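Local coordinates for protein xyloglucan-specific endo-beta-1,4-glucanase BoGH9A (PDB 6DHT) that hydrolyses internal beta-1,4-glucosidic linkages in the backbone of xyloglucan, releasing xyloglucan oligosaccharides, at residues D339-S347 against Y358-P367; L381-P389 against R398-L408. All blocks are in the same frame, centred on the assembly; numbering follows the deposited sequence.

Contact 1 of 2, residues D339-S347 against Y358-P367. With CA (calcium ion), chain C; EDO (1,2-ethanediol), chain M.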
# COMPACT_ATOMS: atom_id res chain seq x y z
N ASP A 339 -1.83 -9.66 -19.12
CA ASP A 339 -0.61 -10.48 -19.14
C ASP A 339 0.07 -10.51 -17.78
O ASP A 339 0.56 -11.57 -17.34
CB ASP A 339 0.41 -9.96 -20.17
CG ASP A 339 0.06 -10.34 -21.61
OD1 ASP A 339 -0.89 -11.12 -21.82
OD2 ASP A 339 0.76 -9.87 -22.53
N ASP A 340 0.10 -9.36 -17.11
CA ASP A 340 0.79 -9.27 -15.82
C ASP A 340 0.09 -10.06 -14.72
O ASP A 340 0.74 -10.66 -13.86
CB ASP A 340 1.00 -7.81 -15.39
CG ASP A 340 -0.27 -6.97 -15.48
OD1 ASP A 340 -0.73 -6.68 -16.61
OD2 ASP A 340 -0.81 -6.57 -14.42
N GLU A 341 -1.24 -10.09 -14.76
CA GLU A 341 -2.01 -10.88 -13.81
C GLU A 341 -1.81 -12.38 -14.11
O GLU A 341 -1.72 -13.20 -13.20
CB GLU A 341 -3.50 -10.48 -13.84
CG GLU A 341 -3.81 -9.09 -13.22
CD GLU A 341 -3.56 -7.92 -14.15
OE1 GLU A 341 -3.19 -8.13 -15.33
OE2 GLU A 341 -3.71 -6.75 -13.70
N PHE A 342 -1.77 -12.75 -15.39
CA PHE A 342 -1.45 -14.13 -15.75
C PHE A 342 -0.05 -14.49 -15.23
O PHE A 342 0.15 -15.55 -14.64
CB PHE A 342 -1.53 -14.34 -17.28
CG PHE A 342 -2.91 -14.73 -17.78
CD1 PHE A 342 -3.43 -15.97 -17.46
CD2 PHE A 342 -3.65 -13.87 -18.54
CE1 PHE A 342 -4.68 -16.35 -17.91
CE2 PHE A 342 -4.91 -14.25 -19.01
CZ PHE A 342 -5.41 -15.49 -18.68
N PHE A 343 0.90 -13.56 -15.37
CA PHE A 343 2.27 -13.83 -14.91
C PHE A 343 2.32 -14.03 -13.41
O PHE A 343 2.92 -14.99 -12.91
CB PHE A 343 3.21 -12.70 -15.30
CG PHE A 343 4.59 -12.85 -14.75
CD1 PHE A 343 5.43 -13.81 -15.27
CD2 PHE A 343 5.07 -12.03 -13.74
CE1 PHE A 343 6.70 -13.97 -14.80
CE2 PHE A 343 6.35 -12.19 -13.26
CZ PHE A 343 7.17 -13.16 -13.79
N TRP A 344 1.68 -13.13 -12.68
CA TRP A 344 1.68 -13.23 -11.22
C TRP A 344 0.97 -14.51 -10.75
O TRP A 344 1.52 -15.29 -9.96
CB TRP A 344 1.10 -11.95 -10.58
CG TRP A 344 1.01 -12.03 -9.10
CD1 TRP A 344 1.88 -12.65 -8.26
CD2 TRP A 344 -0.04 -11.52 -8.27
NE1 TRP A 344 1.45 -12.56 -6.95
CE2 TRP A 344 0.28 -11.85 -6.93
CE3 TRP A 344 -1.21 -10.78 -8.52
CZ2 TRP A 344 -0.54 -11.51 -5.86
CZ3 TRP A 344 -2.02 -10.44 -7.44
CH2 TRP A 344 -1.68 -10.80 -6.13
N ALA A 345 -0.22 -14.76 -11.28
CA ALA A 345 -0.94 -15.97 -10.92
C ALA A 345 -0.21 -17.27 -11.26
O ALA A 345 -0.14 -18.16 -10.44
CB ALA A 345 -2.34 -15.99 -11.56
N ALA A 346 0.31 -17.36 -12.48
CA ALA A 346 1.00 -18.58 -12.89
C ALA A 346 2.23 -18.77 -12.01
O ALA A 346 2.53 -19.89 -11.61
CB ALA A 346 1.38 -18.50 -14.34
N SER A 347 2.94 -17.67 -11.70
CA SER A 347 4.12 -17.76 -10.83
C SER A 347 3.76 -18.29 -9.44
O SER A 347 4.37 -19.24 -8.95
CB SER A 347 4.83 -16.41 -10.71
OG SER A 347 5.38 -16.03 -11.95
N TYR A 358 2.23 -24.67 -14.96
CA TYR A 358 2.13 -23.27 -14.52
C TYR A 358 3.40 -22.46 -14.81
O TYR A 358 3.31 -21.31 -15.22
CB TYR A 358 1.80 -23.21 -13.02
CG TYR A 358 0.42 -23.67 -12.68
CD1 TYR A 358 -0.69 -23.08 -13.27
CD2 TYR A 358 0.20 -24.67 -11.75
CE1 TYR A 358 -1.96 -23.47 -12.98
CE2 TYR A 358 -1.09 -25.08 -11.44
CZ TYR A 358 -2.16 -24.47 -12.06
OH TYR A 358 -3.45 -24.86 -11.75
N ARG A 359 4.57 -23.06 -14.60
CA ARG A 359 5.83 -22.42 -14.94
C ARG A 359 5.85 -21.93 -16.38
O ARG A 359 6.26 -20.81 -16.67
CB ARG A 359 7.00 -23.38 -14.71
CG ARG A 359 8.35 -22.77 -15.09
CD ARG A 359 9.43 -23.80 -15.24
NE ARG A 359 10.74 -23.17 -15.24
CZ ARG A 359 11.31 -22.58 -16.30
NH1 ARG A 359 10.70 -22.55 -17.46
NH2 ARG A 359 12.52 -22.03 -16.18
N GLU A 360 5.41 -22.77 -17.31
CA GLU A 360 5.45 -22.41 -18.71
C GLU A 360 4.59 -21.20 -18.98
O GLU A 360 4.96 -20.35 -19.78
CB GLU A 360 5.01 -23.60 -19.58
CG GLU A 360 4.78 -23.31 -21.06
CD GLU A 360 6.03 -22.87 -21.80
OE1 GLU A 360 7.15 -23.08 -21.29
OE2 GLU A 360 5.89 -22.31 -22.91
N GLU A 361 3.45 -21.11 -18.30
CA GLU A 361 2.59 -19.93 -18.44
C GLU A 361 3.28 -18.67 -17.92
O GLU A 361 3.19 -17.62 -18.55
CB GLU A 361 1.25 -20.15 -17.74
CG GLU A 361 0.43 -21.35 -18.26
CD GLU A 361 0.16 -21.30 -19.77
OE1 GLU A 361 -0.53 -20.36 -20.21
OE2 GLU A 361 0.65 -22.20 -20.50
N ALA A 362 3.98 -18.77 -16.79
CA ALA A 362 4.75 -17.64 -16.28
C ALA A 362 5.83 -17.19 -17.24
O ALA A 362 6.01 -15.99 -17.48
CB ALA A 362 5.37 -17.97 -14.95
N ILE A 363 6.58 -18.14 -17.78
CA ILE A 363 7.65 -17.81 -18.71
C ILE A 363 7.12 -17.14 -19.97
O ILE A 363 7.71 -16.17 -20.45
CB ILE A 363 8.46 -19.09 -19.09
CG1 ILE A 363 9.09 -19.72 -17.86
CG2 ILE A 363 9.52 -18.78 -20.12
CD1 ILE A 363 10.06 -18.85 -17.11
N LYS A 364 6.00 -17.66 -20.51
CA LYS A 364 5.38 -17.09 -21.70
C LYS A 364 4.99 -15.63 -21.48
O LYS A 364 5.12 -14.81 -22.38
CB LYS A 364 4.13 -17.88 -22.10
CG LYS A 364 4.40 -19.20 -22.81
CD LYS A 364 3.13 -19.75 -23.46
CE LYS A 364 3.39 -21.07 -24.17
NZ LYS A 364 2.26 -21.49 -25.04
N LYS A 365 4.53 -15.32 -20.27
CA LYS A 365 4.00 -13.98 -19.97
C LYS A 365 5.02 -13.11 -19.24
O LYS A 365 4.65 -12.10 -18.65
CB LYS A 365 2.74 -14.11 -19.12
CG LYS A 365 1.62 -14.87 -19.80
CD LYS A 365 0.94 -14.00 -20.86
CE LYS A 365 0.04 -14.80 -21.78
NZ LYS A 365 -0.92 -15.61 -21.03
N ALA A 366 6.30 -13.46 -19.27
CA ALA A 366 7.28 -12.75 -18.47
C ALA A 366 7.43 -11.29 -18.88
O ALA A 366 7.46 -10.97 -20.07
CB ALA A 366 8.63 -13.44 -18.51
N PRO A 367 7.57 -10.40 -17.90
CA PRO A 367 7.88 -9.01 -18.23
C PRO A 367 9.28 -8.84 -18.81
O PRO A 367 10.18 -9.60 -18.45
CB PRO A 367 7.80 -8.30 -16.88
CG PRO A 367 8.15 -9.35 -15.90
CD PRO A 367 7.63 -10.65 -16.45
CA CA C . -2.81 -5.69 -15.78
C1 EDO M . 13.18 -11.97 -18.44
O1 EDO M . 11.95 -11.82 -19.16
C2 EDO M . 13.94 -10.65 -18.45
O2 EDO M . 13.06 -9.59 -18.06
O HOH W 1 -2.32 -3.72 -17.18
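A346 and A362 pack CB against CB, 4.1 Å apart, between helices 339-347 and 358-364. A346 CB also rests against the backbone, 3.5 Å from Y358 O, with E361 CB beside it. Such small side chains let the axes approach to 7.8 Å. Next to them, F343 packs against A362, near the end of helix 358-364, and against K365-P367 after it. CG stands anti to the backbone N (chi1 175°), which carries the ring over to these residues: P367 CD sits over the centre of one face in a CH-pi contact, 3.6 Å from the centroid, S347 OG lies over the opposite face near the rim, and A362 O meets the edge in plane, 3.2 Å from CD1. S347 OG donates to F343 O, which S347 N approaches from the other face of the carbonyl. The two helices run roughly antiparallel (149°) as a helical hairpin in the catalytic (alpha/alpha)6 barrel of family 9. D340 and E341, which do not touch the other segment, each chelate the calcium ion with both carboxylate oxygens; D335, H337, G376 and a water complete its ligands. The solvent side is looser. There K365, bent at chi2 and chi4, lays its aliphatic CD 3.5 Å from OD1 of exposed D339 and brings NZ over the F342 face, a cation-pi contact 4.3 Å from the centroid.

Contact 2 of 2, residues L381-P389 against R398-L408. With EDO (1,2-ethanediol), chain L.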
# COMPACT_ATOMS: atom_id res chain seq x y z
N LEU A 381 4.78 -8.24 -8.53
CA LEU A 381 4.44 -9.19 -7.50
C LEU A 381 4.92 -10.58 -7.93
O LEU A 381 5.34 -11.37 -7.10
CB LEU A 381 2.94 -9.20 -7.21
CG LEU A 381 2.35 -7.89 -6.68
CD1 LEU A 381 0.89 -8.13 -6.31
CD2 LEU A 381 3.15 -7.32 -5.54
N GLY A 382 4.85 -10.83 -9.22
CA GLY A 382 5.39 -12.08 -9.73
C GLY A 382 6.90 -12.11 -9.61
O GLY A 382 7.50 -13.14 -9.26
N ILE A 383 7.53 -10.98 -9.94
CA ILE A 383 8.98 -10.86 -9.86
C ILE A 383 9.44 -11.09 -8.42
O ILE A 383 10.42 -11.84 -8.17
CB ILE A 383 9.46 -9.49 -10.39
CG1 ILE A 383 9.26 -9.44 -11.90
CG2 ILE A 383 10.90 -9.23 -10.02
CD1 ILE A 383 9.51 -8.10 -12.53
N PHE A 384 8.75 -10.49 -7.45
CA PHE A 384 9.16 -10.65 -6.07
C PHE A 384 9.15 -12.14 -5.67
O PHE A 384 10.02 -12.60 -4.92
CB PHE A 384 8.27 -9.86 -5.09
CG PHE A 384 8.25 -8.35 -5.27
CD1 PHE A 384 9.26 -7.65 -5.90
CD2 PHE A 384 7.14 -7.64 -4.83
CE1 PHE A 384 9.16 -6.27 -6.04
CE2 PHE A 384 7.06 -6.27 -4.95
CZ PHE A 384 8.07 -5.60 -5.56
N ALA A 385 8.16 -12.87 -6.17
CA ALA A 385 8.04 -14.29 -5.88
C ALA A 385 9.24 -15.07 -6.43
O ALA A 385 9.86 -15.85 -5.72
CB ALA A 385 6.75 -14.82 -6.44
N TRP A 386 9.60 -14.81 -7.69
CA TRP A 386 10.79 -15.43 -8.29
C TRP A 386 12.10 -15.09 -7.57
O TRP A 386 13.03 -15.90 -7.57
CB TRP A 386 10.88 -15.03 -9.77
CG TRP A 386 9.95 -15.83 -10.63
CD1 TRP A 386 8.73 -15.48 -11.05
CD2 TRP A 386 10.21 -17.13 -11.18
NE1 TRP A 386 8.16 -16.49 -11.80
CE2 TRP A 386 9.08 -17.50 -11.92
CE3 TRP A 386 11.30 -18.02 -11.12
CZ2 TRP A 386 8.99 -18.73 -12.57
CZ3 TRP A 386 11.21 -19.22 -11.78
CH2 TRP A 386 10.07 -19.57 -12.49
N LEU A 387 12.18 -13.90 -6.96
CA LEU A 387 13.41 -13.44 -6.32
C LEU A 387 13.51 -13.84 -4.85
O LEU A 387 14.51 -13.56 -4.19
CB LEU A 387 13.52 -11.92 -6.41
CG LEU A 387 13.67 -11.33 -7.81
CD1 LEU A 387 13.68 -9.82 -7.70
CD2 LEU A 387 14.90 -11.82 -8.54
N GLN A 388 12.49 -14.52 -4.33
CA GLN A 388 12.46 -14.92 -2.92
C GLN A 388 13.61 -15.86 -2.56
O GLN A 388 13.81 -16.87 -3.23
CB GLN A 388 11.13 -15.61 -2.63
CG GLN A 388 10.53 -15.24 -1.31
CD GLN A 388 9.09 -15.71 -1.19
OE1 GLN A 388 8.17 -15.14 -1.80
NE2 GLN A 388 8.89 -16.76 -0.40
N PRO A 389 14.33 -15.55 -1.47
CA PRO A 389 15.43 -16.43 -1.05
C PRO A 389 14.97 -17.72 -0.38
O PRO A 389 13.78 -17.91 -0.10
CB PRO A 389 16.21 -15.56 -0.06
CG PRO A 389 15.22 -14.60 0.46
CD PRO A 389 14.25 -14.33 -0.65
N ARG A 398 16.78 -20.50 -11.94
CA ARG A 398 17.73 -19.53 -11.44
C ARG A 398 18.13 -18.56 -12.53
O ARG A 398 18.24 -17.35 -12.30
CB ARG A 398 18.96 -20.24 -10.88
CG ARG A 398 19.83 -19.31 -10.09
CD ARG A 398 19.49 -19.41 -8.61
NE ARG A 398 18.59 -18.35 -8.20
CZ ARG A 398 17.80 -18.40 -7.14
NH1 ARG A 398 17.76 -19.46 -6.34
NH2 ARG A 398 17.03 -17.37 -6.88
N ARG A 399 18.28 -19.05 -13.75
CA ARG A 399 18.62 -18.21 -14.87
C ARG A 399 17.48 -17.20 -15.12
O ARG A 399 17.74 -16.02 -15.40
CB ARG A 399 18.86 -19.07 -16.11
CG ARG A 399 19.33 -18.32 -17.35
CD ARG A 399 18.93 -19.08 -18.61
NE ARG A 399 19.14 -20.53 -18.44
CZ ARG A 399 18.37 -21.48 -18.98
NH1 ARG A 399 17.33 -21.17 -19.74
NH2 ARG A 399 18.65 -22.75 -18.75
N PHE A 400 16.24 -17.67 -15.06
CA PHE A 400 15.11 -16.79 -15.23
C PHE A 400 15.07 -15.73 -14.12
O PHE A 400 14.96 -14.52 -14.41
CB PHE A 400 13.81 -17.58 -15.24
CG PHE A 400 12.59 -16.74 -15.51
CD1 PHE A 400 12.48 -16.04 -16.69
CD2 PHE A 400 11.57 -16.69 -14.59
CE1 PHE A 400 11.36 -15.25 -16.94
CE2 PHE A 400 10.43 -15.91 -14.84
CZ PHE A 400 10.33 -15.20 -16.01
N ALA A 401 15.15 -16.16 -12.87
CA ALA A 401 15.19 -15.22 -11.75
C ALA A 401 16.31 -14.20 -11.93
O ALA A 401 16.10 -12.99 -11.73
CB ALA A 401 15.35 -15.95 -10.42
N ASP A 402 17.50 -14.66 -12.31
CA ASP A 402 18.64 -13.76 -12.50
C ASP A 402 18.32 -12.68 -13.53
O ASP A 402 18.73 -11.53 -13.37
CB ASP A 402 19.90 -14.52 -12.94
CG ASP A 402 20.59 -15.23 -11.80
OD1 ASP A 402 20.17 -15.08 -10.64
OD2 ASP A 402 21.59 -15.95 -12.07
N SER A 403 17.59 -13.04 -14.59
CA SER A 403 17.24 -12.08 -15.62
C SER A 403 16.28 -11.03 -15.05
O SER A 403 16.35 -9.86 -15.41
CB SER A 403 16.64 -12.75 -16.87
OG SER A 403 15.34 -13.28 -16.65
N LEU A 404 15.41 -11.44 -14.14
CA LEU A 404 14.46 -10.50 -13.54
C LEU A 404 15.19 -9.60 -12.56
O LEU A 404 14.89 -8.39 -12.47
CB LEU A 404 13.36 -11.25 -12.81
CG LEU A 404 12.46 -12.18 -13.63
CD1 LEU A 404 11.51 -12.98 -12.75
CD2 LEU A 404 11.68 -11.41 -14.66
N LYS A 405 16.16 -10.14 -11.84
CA LYS A 405 17.01 -9.34 -10.96
C LYS A 405 17.72 -8.27 -11.76
O LYS A 405 17.75 -7.09 -11.35
CB LYS A 405 18.03 -10.23 -10.25
CG LYS A 405 19.09 -9.48 -9.45
CD LYS A 405 19.95 -10.46 -8.68
CE LYS A 405 21.21 -9.79 -8.15
NZ LYS A 405 22.09 -10.76 -7.46
N THR A 406 18.28 -8.63 -12.90
CA THR A 406 18.95 -7.67 -13.77
C THR A 406 18.02 -6.50 -14.10
O THR A 406 18.43 -5.34 -14.05
CB THR A 406 19.46 -8.35 -15.05
OG1 THR A 406 20.45 -9.30 -14.66
CG2 THR A 406 20.09 -7.36 -16.00
N GLU A 407 16.77 -6.79 -14.43
CA GLU A 407 15.82 -5.75 -14.78
C GLU A 407 15.47 -4.90 -13.57
O GLU A 407 15.38 -3.67 -13.69
CB GLU A 407 14.56 -6.32 -15.42
CG GLU A 407 14.78 -6.87 -16.84
CD GLU A 407 15.53 -5.90 -17.75
OE1 GLU A 407 15.15 -4.70 -17.80
OE2 GLU A 407 16.51 -6.32 -18.41
N LEU A 408 15.35 -5.51 -12.40
CA LEU A 408 15.09 -4.72 -11.19
C LEU A 408 16.23 -3.73 -10.93
O LEU A 408 16.00 -2.55 -10.58
CB LEU A 408 14.92 -5.62 -9.98
CG LEU A 408 14.91 -4.96 -8.60
CD1 LEU A 408 13.73 -4.07 -8.42
CD2 LEU A 408 14.95 -6.00 -7.51
C1 EDO L . 18.14 -14.15 -8.56
O1 EDO L . 18.52 -15.51 -8.80
C2 EDO L . 17.51 -14.03 -7.18
O2 EDO L . 18.55 -14.03 -6.20
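W386 lays one face of its indole against the edge of F400, and L404 CD1 packs beside its CB. Followed outward, W386 CB first touches this leucine methyl, L404 CD1, at 3.7 Å. CG lies against the same methyl, which approaches the ring obliquely. CG stands beside the backbone N (chi1 -79°), a torsion that sets the ring with one face against F400: W386 CE2 is 3.6 Å from F400 CE2, and W386 CE3 is 3.7 Å from F400 CD2. The far benzo atoms CZ2, CZ3 and CH2 all stay with F400 CD2, which stands over the ring centre; the tip, W386 CH2, is 3.9 Å from it. This is a T-shaped stack, the six-membered ring centroids 4.8 Å apart and the planes at 82°. At the polar corner NE1 has its partner in S347, while F351 adds a second edge-to-face contact to the same indole. The segments belong to helices 379-386 and 395-416 of the (alpha/alpha)6 barrel that forms the GH9 catalytic domain; the axes of the two short segments cross at 126°, 9.7 Å apart at closest, and no hydrogen bond joins them directly. Apolar side chains carry the rest. L404 spans two residues, its other methyl CD2 reaching I383 CG1. L387, next along the chain, divides its two methyls: CD1 meets L408 CD2 at 4.0 Å, whereas CD2 touches A401 O and K405 CB. Next to A401 CB lies a 1,2-ethanediol, probably from the crystallisation liquor, with one hydroxyl, O1, held by R398 NE and NH2 at the guanidinium edge; the same O1 donates to D402 OD1. K405 runs out extended past this site, and its NZ bonds to Q457 O.

Overall arrangement
Contacts 1 and 2 follow one another along the chain, their centres about 13 Å apart, and they touch directly. Helix 356-364 is followed by helix 379-386, and the connection between them contributes G376 to the calcium site of contact 1. Across the junction, S347 OG lies 2.8 Å from W386 NE1, a probable hydrogen bond between the first helix of contact 1 and the indole of contact 2. F400 serves both: A366 CB packs 3.5 Å from its CZ, and I363 CD1 lies 3.6 Å from its CD2. W344 CD1 approaches G382 N to 3.6 Å. Both contacts lie on the same side of the chain's centre, away from the predicted catalytic residues.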